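Local coordinates for DNA/pantothenate metabolism flavoprotein (Streptomyces sparsogenes DSM 40356, PDB 7CFU) that binds flavin mononucleotide and probably catalyses the oxidative decarboxylation of a cysteine during natural-product biosynthesis, at residues 101-112 with 131-141. Sequence-based numbering, arbitrary orientation.
Sequences VLVILPATANFL and AECPTVIAPVM. With FMN (flavin mononucleotide), chain Y.
A107 O accepts from V140 N at 2.9 Å, nearly in line with the carbonyl, and the CA-H of P139 adds a weaker CA-H...O contact, its CA 3.2 Å from that oxygen. Further back, L102 and I104 alternate with P134, V136 and A138 in regular parallel pairing, the strands only 5° from parallel. The cis peptide before P106 lies within a beta bulge that shifts the register by one residue; A107 N reaches A138 O from 50° out of the carbonyl plane.

Just past this kink, both segments hold the flavin's pyrimidine ring: FMN N3 donates to V140 O at 2.6 Å, and A109 N donates to FMN O2. T108 is the N-cap of the following helix. With chi1 at 49°, its hydroxyl sits between backbone N and carbonyl carbon, where OG1 can accept from F111 N at 3.0 Å while donating to phosphate oxygen FMN O3P at 2.6 Å. N110 ND2 grips the same phosphate oxygen. A valine in place of this threonine would probably leave F111 N without its capping acceptor and FMN O3P without one of its donors.

I104 CG2 sits over the centre of one face of the F111 ring, 3.6 Å above the ring plane, while I137 CD1 meets the ring edge at CE1, 4.0 Å away. L112 sends CD2 against I137 CG2 and CD1 against both P139 CB and M141 CE; the bent methionine also brings CE against A109 CB.

This is the core of a Rossmann-like flavoprotein fold. Strand 101-107 runs between strands 23-28 and 135-139, with helix 149-160 packed on L112 and M141, helix 187-199 on V101 and L105, and A120 of a second subunit bonded to N110 OD1.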
ATOM      1  N   VAL A 101     -37.404 -16.161  -8.325  1.00 41.90           N
ATOM      2  CA  VAL A 101     -37.639 -15.020  -9.200  1.00 43.42           C
ATOM      3  C   VAL A 101     -36.342 -14.224  -9.273  1.00 40.61           C
ATOM      4  O   VAL A 101     -35.614 -14.120  -8.278  1.00 36.78           O
ATOM      5  CB  VAL A 101     -38.795 -14.130  -8.683  1.00 48.80           C
ATOM      6  CG1 VAL A 101     -38.893 -12.834  -9.487  1.00 42.40           C
ATOM      7  CG2 VAL A 101     -40.114 -14.876  -8.722  1.00 42.52           C
ATOM      8  N   LEU A 102     -36.031 -13.694 -10.456  1.00 36.18           N
ATOM      9  CA  LEU A 102     -34.882 -12.819 -10.659  1.00 35.47           C
ATOM     10  C   LEU A 102     -35.390 -11.450 -11.087  1.00 38.11           C
ATOM     11  O   LEU A 102     -36.102 -11.334 -12.093  1.00 37.05           O
ATOM     12  CB  LEU A 102     -33.922 -13.392 -11.710  1.00 33.32           C
ATOM     13  CG  LEU A 102     -32.747 -12.503 -12.156  1.00 36.54           C
ATOM     14  CD1 LEU A 102     -31.855 -12.106 -10.987  1.00 31.37           C
ATOM     15  CD2 LEU A 102     -31.920 -13.177 -13.257  1.00 30.16           C
ATOM     16  N   VAL A 103     -35.022 -10.419 -10.336  1.00 38.05           N
ATOM     17  CA  VAL A 103     -35.390  -9.046 -10.655  1.00 35.68           C
ATOM     18  C   VAL A 103     -34.114  -8.230 -10.802  1.00 37.06           C
ATOM     19  O   VAL A 103     -33.282  -8.198  -9.888  1.00 36.62           O
ATOM     20  CB  VAL A 103     -36.298  -8.435  -9.573  1.00 42.82           C
ATOM     21  CG1 VAL A 103     -36.473  -6.940  -9.817  1.00 41.67           C
ATOM     22  CG2 VAL A 103     -37.646  -9.151  -9.537  1.00 45.37           C
ATOM     23  N   ILE A 104     -33.976  -7.552 -11.935  1.00 33.74           N
ATOM     24  CA  ILE A 104     -32.892  -6.612 -12.174  1.00 30.33           C
ATOM     25  C   ILE A 104     -33.493  -5.216 -12.087  1.00 37.00           C
ATOM     26  O   ILE A 104     -34.230  -4.790 -12.987  1.00 30.08           O
ATOM     27  CB  ILE A 104     -32.226  -6.854 -13.533  1.00 29.89           C
ATOM     28  CG1 ILE A 104     -31.997  -8.346 -13.761  1.00 33.63           C
ATOM     29  CG2 ILE A 104     -30.916  -6.092 -13.629  1.00 29.00           C
ATOM     30  CD1 ILE A 104     -31.039  -8.959 -12.780  1.00 36.77           C
ATOM     31  N   LEU A 105     -33.192  -4.502 -11.001  1.00 31.66           N
ATOM     32  CA  LEU A 105     -33.845  -3.222 -10.753  1.00 35.19           C
ATOM     33  C   LEU A 105     -32.968  -2.352  -9.861  1.00 31.11           C
ATOM     34  O   LEU A 105     -32.756  -2.688  -8.690  1.00 33.38           O
ATOM     35  CB  LEU A 105     -35.216  -3.448 -10.094  1.00 34.89           C
ATOM     36  CG  LEU A 105     -36.183  -2.277  -9.871  1.00 33.85           C
ATOM     37  CD1 LEU A 105     -37.599  -2.818  -9.701  1.00 38.27           C
ATOM     38  CD2 LEU A 105     -35.807  -1.384  -8.681  1.00 30.39           C
ATOM     39  N   PRO A 106     -32.465  -1.216 -10.353  1.00 30.38           N
ATOM     40  CA  PRO A 106     -32.567  -0.781 -11.746  1.00 30.09           C
ATOM     41  C   PRO A 106     -31.558  -1.505 -12.620  1.00 32.38           C
ATOM     42  O   PRO A 106     -30.502  -1.919 -12.138  1.00 29.68           O
ATOM     43  CB  PRO A 106     -32.226   0.703 -11.673  1.00 32.13           C
ATOM     44  CG  PRO A 106     -31.237   0.771 -10.533  1.00 31.14           C
ATOM     45  CD  PRO A 106     -31.737  -0.239  -9.521  1.00 23.94           C
ATOM     46  N   ALA A 107     -31.882  -1.667 -13.890  1.00 26.78           N
ATOM     47  CA  ALA A 107     -30.934  -2.173 -14.866  1.00 29.49           C
ATOM     48  C   ALA A 107     -30.376  -1.000 -15.655  1.00 30.41           C
ATOM     49  O   ALA A 107     -31.087  -0.030 -15.927  1.00 32.15           O
ATOM     50  CB  ALA A 107     -31.589  -3.185 -15.804  1.00 24.58           C
ATOM     51  N   THR A 108     -29.099  -1.077 -15.997  1.00 30.43           N
ATOM     52  CA  THR A 108     -28.503  -0.079 -16.869  1.00 28.82           C
ATOM     53  C   THR A 108     -28.691  -0.488 -18.321  1.00 27.98           C
ATOM     54  O   THR A 108     -28.991  -1.644 -18.627  1.00 28.70           O
ATOM     55  CB  THR A 108     -27.016   0.060 -16.581  1.00 26.05           C
ATOM     56  OG1 THR A 108     -26.451  -1.255 -16.547  1.00 25.14           O
ATOM     57  CG2 THR A 108     -26.791   0.774 -15.239  1.00 25.47           C
ATOM     58  N   ALA A 109     -28.517   0.486 -19.222  1.00 29.14           N
ATOM     59  CA  ALA A 109     -28.388   0.149 -20.635  1.00 30.00           C
ATOM     60  C   ALA A 109     -27.275  -0.872 -20.840  1.00 28.91           C
ATOM     61  O   ALA A 109     -27.425  -1.822 -21.614  1.00 25.72           O
ATOM     62  CB  ALA A 109     -28.125   1.410 -21.462  1.00 27.16           C
ATOM     63  N   ASN A 110     -26.154  -0.692 -20.134  1.00 28.43           N
ATOM     64  CA  ASN A 110     -25.054  -1.652 -20.183  1.00 23.61           C
ATOM     65  C   ASN A 110     -25.544  -3.064 -19.890  1.00 25.73           C
ATOM     66  O   ASN A 110     -25.204  -4.016 -20.604  1.00 25.24           O
ATOM     67  CB  ASN A 110     -23.979  -1.239 -19.174  1.00 30.03           C
ATOM     68  CG  ASN A 110     -22.717  -2.068 -19.280  1.00 30.70           C
ATOM     69  OD1 ASN A 110     -22.158  -2.247 -20.370  1.00 25.76           O
ATOM     70  ND2 ASN A 110     -22.265  -2.596 -18.139  1.00 26.87           N
ATOM     71  N   PHE A 111     -26.349  -3.216 -18.832  1.00 27.30           N
ATOM     72  CA  PHE A 111     -26.872  -4.534 -18.486  1.00 27.72           C
ATOM     73  C   PHE A 111     -27.697  -5.127 -19.623  1.00 28.69           C
ATOM     74  O   PHE A 111     -27.574  -6.322 -19.928  1.00 29.73           O
ATOM     75  CB  PHE A 111     -27.717  -4.470 -17.210  1.00 24.35           C
ATOM     76  CG  PHE A 111     -28.367  -5.776 -16.887  1.00 27.78           C
ATOM     77  CD1 PHE A 111     -29.662  -6.048 -17.316  1.00 25.77           C
ATOM     78  CD2 PHE A 111     -27.665  -6.767 -16.206  1.00 29.94           C
ATOM     79  CE1 PHE A 111     -30.250  -7.271 -17.052  1.00 29.30           C
ATOM     80  CE2 PHE A 111     -28.254  -7.987 -15.939  1.00 26.48           C
ATOM     81  CZ  PHE A 111     -29.546  -8.237 -16.364  1.00 30.55           C
ATOM     82  N   LEU A 112     -28.569  -4.320 -20.238  1.00 27.29           N
ATOM     83  CA  LEU A 112     -29.379  -4.816 -21.351  1.00 27.62           C
ATOM     84  C   LEU A 112     -28.503  -5.395 -22.445  1.00 23.27           C
ATOM     85  O   LEU A 112     -28.783  -6.479 -22.974  1.00 27.65           O
ATOM     86  CB  LEU A 112     -30.235  -3.695 -21.935  1.00 24.74           C
ATOM     87  CG  LEU A 112     -31.270  -3.027 -21.042  1.00 29.61           C
ATOM     88  CD1 LEU A 112     -31.978  -1.927 -21.819  1.00 25.99           C
ATOM     89  CD2 LEU A 112     -32.254  -4.061 -20.525  1.00 31.49           C
ATOM     90  N   ALA A 131     -29.423 -18.654 -14.026  1.00 32.92           N
ATOM     91  CA  ALA A 131     -30.763 -18.625 -13.460  1.00 35.01           C
ATOM     92  C   ALA A 131     -31.771 -19.228 -14.428  1.00 36.64           C
ATOM     93  O   ALA A 131     -31.662 -19.068 -15.647  1.00 40.63           O
ATOM     94  CB  ALA A 131     -31.170 -17.191 -13.109  1.00 32.28           C
ATOM     95  N   GLU A 132     -32.753 -19.945 -13.874  1.00 40.13           N
ATOM     96  CA  GLU A 132     -33.840 -20.543 -14.655  1.00 39.87           C
ATOM     97  C   GLU A 132     -35.144 -20.276 -13.905  1.00 43.25           C
ATOM     98  O   GLU A 132     -35.711 -21.163 -13.266  1.00 48.67           O
ATOM     99  CB  GLU A 132     -33.613 -22.035 -14.880  1.00 40.32           C
ATOM    100  CG  GLU A 132     -32.645 -22.317 -15.995  1.00 49.28           C
ATOM    101  CD  GLU A 132     -32.464 -23.796 -16.265  1.00 56.26           C
ATOM    102  OE1 GLU A 132     -32.456 -24.593 -15.299  1.00 45.93           O
ATOM    103  OE2 GLU A 132     -32.314 -24.152 -17.453  1.00 56.89           O
ATOM    104  N   CYS A 133     -35.639 -19.050 -14.001  1.00 43.42           N
ATOM    105  CA  CYS A 133     -36.797 -18.642 -13.223  1.00 42.75           C
ATOM    106  C   CYS A 133     -37.427 -17.431 -13.900  1.00 43.30           C
ATOM    107  O   CYS A 133     -36.801 -16.814 -14.768  1.00 42.40           O
ATOM    108  CB  CYS A 133     -36.390 -18.317 -11.778  1.00 37.47           C
ATOM    109  SG  CYS A 133     -35.242 -16.929 -11.660  1.00 40.19           S
ATOM    110  N   PRO A 134     -38.670 -17.087 -13.552  1.00 46.78           N
ATOM    111  CA  PRO A 134     -39.251 -15.836 -14.066  1.00 42.87           C
ATOM    112  C   PRO A 134     -38.347 -14.654 -13.741  1.00 43.04           C
ATOM    113  O   PRO A 134     -37.901 -14.484 -12.602  1.00 38.85           O
ATOM    114  CB  PRO A 134     -40.591 -15.734 -13.328  1.00 43.79           C
ATOM    115  CG  PRO A 134     -40.944 -17.146 -12.978  1.00 42.82           C
ATOM    116  CD  PRO A 134     -39.631 -17.850 -12.731  1.00 45.05           C
ATOM    117  N   THR A 135     -38.098 -13.817 -14.748  1.00 41.42           N
ATOM    118  CA  THR A 135     -37.144 -12.722 -14.635  1.00 40.65           C
ATOM    119  C   THR A 135     -37.772 -11.417 -15.102  1.00 35.83           C
ATOM    120  O   THR A 135     -38.330 -11.348 -16.203  1.00 42.02           O
ATOM    121  CB  THR A 135     -35.878 -13.020 -15.450  1.00 39.77           C
ATOM    122  OG1 THR A 135     -35.308 -14.258 -15.003  1.00 45.56           O
ATOM    123  CG2 THR A 135     -34.846 -11.904 -15.278  1.00 38.83           C
ATOM    124  N   VAL A 136     -37.648 -10.384 -14.277  1.00 36.31           N
ATOM    125  CA  VAL A 136     -38.125  -9.041 -14.583  1.00 32.58           C
ATOM    126  C   VAL A 136     -36.925  -8.105 -14.649  1.00 40.53           C
ATOM    127  O   VAL A 136     -36.122  -8.056 -13.711  1.00 36.97           O
ATOM    128  CB  VAL A 136     -39.133  -8.556 -13.526  1.00 43.20           C
ATOM    129  CG1 VAL A 136     -39.531  -7.111 -13.790  1.00 36.06           C
ATOM    130  CG2 VAL A 136     -40.355  -9.490 -13.473  1.00 39.63           C
ATOM    131  N   ILE A 137     -36.825  -7.344 -15.740  1.00 32.89           N
ATOM    132  CA  ILE A 137     -35.754  -6.374 -15.960  1.00 32.36           C
ATOM    133  C   ILE A 137     -36.390  -4.995 -16.067  1.00 35.21           C
ATOM    134  O   ILE A 137     -37.253  -4.767 -16.929  1.00 29.74           O
ATOM    135  CB  ILE A 137     -34.938  -6.707 -17.225  1.00 29.54           C
ATOM    136  CG1 ILE A 137     -34.342  -8.109 -17.122  1.00 28.76           C
ATOM    137  CG2 ILE A 137     -33.880  -5.660 -17.514  1.00 30.15           C
ATOM    138  CD1 ILE A 137     -33.722  -8.592 -18.414  1.00 30.24           C
ATOM    139  N   ALA A 138     -35.953  -4.072 -15.210  1.00 28.61           N
ATOM    140  CA  ALA A 138     -36.502  -2.717 -15.142  1.00 34.54           C
ATOM    141  C   ALA A 138     -35.392  -1.721 -15.453  1.00 37.64           C
ATOM    142  O   ALA A 138     -34.767  -1.163 -14.535  1.00 38.12           O
ATOM    143  CB  ALA A 138     -37.130  -2.437 -13.779  1.00 32.11           C
ATOM    144  N   PRO A 139     -35.132  -1.463 -16.732  1.00 29.99           N
ATOM    145  CA  PRO A 139     -34.045  -0.549 -17.102  1.00 36.34           C
ATOM    146  C   PRO A 139     -34.396   0.903 -16.816  1.00 32.50           C
ATOM    147  O   PRO A 139     -35.564   1.299 -16.842  1.00 32.56           O
ATOM    148  CB  PRO A 139     -33.880  -0.782 -18.608  1.00 32.51           C
ATOM    149  CG  PRO A 139     -35.218  -1.279 -19.058  1.00 35.95           C
ATOM    150  CD  PRO A 139     -35.759  -2.093 -17.905  1.00 35.87           C
ATOM    151  N   VAL A 140     -33.364   1.694 -16.518  1.00 30.98           N
ATOM    152  CA  VAL A 140     -33.497   3.139 -16.344  1.00 30.20           C
ATOM    153  C   VAL A 140     -32.346   3.829 -17.056  1.00 36.87           C
ATOM    154  O   VAL A 140     -31.188   3.419 -16.926  1.00 35.23           O
ATOM    155  CB  VAL A 140     -33.531   3.544 -14.864  1.00 33.15           C
ATOM    156  CG1 VAL A 140     -33.719   5.044 -14.746  1.00 39.10           C
ATOM    157  CG2 VAL A 140     -34.644   2.805 -14.134  1.00 35.65           C
ATOM    158  N   MET A 141     -32.664   4.893 -17.789  1.00 37.06           N
ATOM    159  CA  MET A 141     -31.695   5.699 -18.525  1.00 35.74           C
ATOM    160  C   MET A 141     -32.445   6.910 -19.060  1.00 34.94           C
ATOM    161  O   MET A 141     -33.679   6.939 -19.059  1.00 33.31           O
ATOM    162  CB  MET A 141     -31.052   4.914 -19.672  1.00 35.62           C
ATOM    163  CG  MET A 141     -32.011   4.602 -20.828  1.00 32.94           C
ATOM    164  SD  MET A 141     -31.411   3.286 -21.911  1.00 34.28           S
ATOM    165  CE  MET A 141     -31.810   1.867 -20.904  1.00 31.25           C
TER
HETATM  166  N1  FMN Y 301     -26.425   4.271 -16.983  1.00 30.00           N
HETATM  167  C2  FMN Y 301     -27.695   3.907 -17.362  1.00 31.37           C
HETATM  168  O2  FMN Y 301     -27.836   3.159 -18.317  1.00 34.66           O
HETATM  169  N3  FMN Y 301     -28.794   4.362 -16.664  1.00 33.30           N
HETATM  170  C4  FMN Y 301     -28.621   5.207 -15.587  1.00 33.06           C
HETATM  171  O4  FMN Y 301     -29.604   5.620 -14.973  1.00 33.04           O
HETATM  172  C4A FMN Y 301     -27.339   5.589 -15.211  1.00 26.83           C
HETATM  173  N5  FMN Y 301     -27.147   6.424 -14.133  1.00 31.54           N
HETATM  174  C5A FMN Y 301     -25.870   6.779 -13.751  1.00 29.98           C
HETATM  175  C6  FMN Y 301     -25.696   7.623 -12.666  1.00 25.97           C
HETATM  176  C7  FMN Y 301     -24.416   7.987 -12.276  1.00 29.17           C
HETATM  177  C7M FMN Y 301     -24.228   8.901 -11.092  1.00 27.47           C
HETATM  178  C8  FMN Y 301     -23.311   7.520 -12.979  1.00 28.45           C
HETATM  179  C8M FMN Y 301     -21.927   7.939 -12.542  1.00 26.27           C
HETATM  180  C9  FMN Y 301     -23.484   6.676 -14.075  1.00 26.09           C
HETATM  181  C9A FMN Y 301     -24.768   6.308 -14.460  1.00 30.81           C
HETATM  182  N10 FMN Y 301     -24.969   5.477 -15.552  1.00 32.67           N
HETATM  183  C10 FMN Y 301     -26.244   5.109 -15.913  1.00 27.14           C
HETATM  184  C1' FMN Y 301     -23.811   4.942 -16.328  1.00 29.26           C
HETATM  185  C2' FMN Y 301     -23.501   3.545 -15.816  1.00 28.75           C
HETATM  186  O2' FMN Y 301     -23.234   3.587 -14.422  1.00 31.42           O
HETATM  187  C3' FMN Y 301     -22.347   2.957 -16.626  1.00 32.78           C
HETATM  188  O3' FMN Y 301     -22.792   2.677 -17.937  1.00 30.70           O
HETATM  189  C4' FMN Y 301     -21.730   1.710 -15.972  1.00 30.90           C
HETATM  190  O4' FMN Y 301     -20.646   1.250 -16.759  1.00 32.92           O
HETATM  191  C5' FMN Y 301     -22.753   0.598 -15.826  1.00 31.85           C
HETATM  192  O5' FMN Y 301     -22.207  -0.431 -15.023  1.00 30.18           O
HETATM  193  P   FMN Y 301     -23.069  -1.732 -14.654  1.00 28.94           P
HETATM  194  O1P FMN Y 301     -22.143  -2.923 -14.581  1.00 28.58           O
HETATM  195  O2P FMN Y 301     -23.787  -1.441 -13.380  1.00 27.65           O
HETATM  196  O3P FMN Y 301     -24.105  -2.042 -15.718  1.00 30.84           O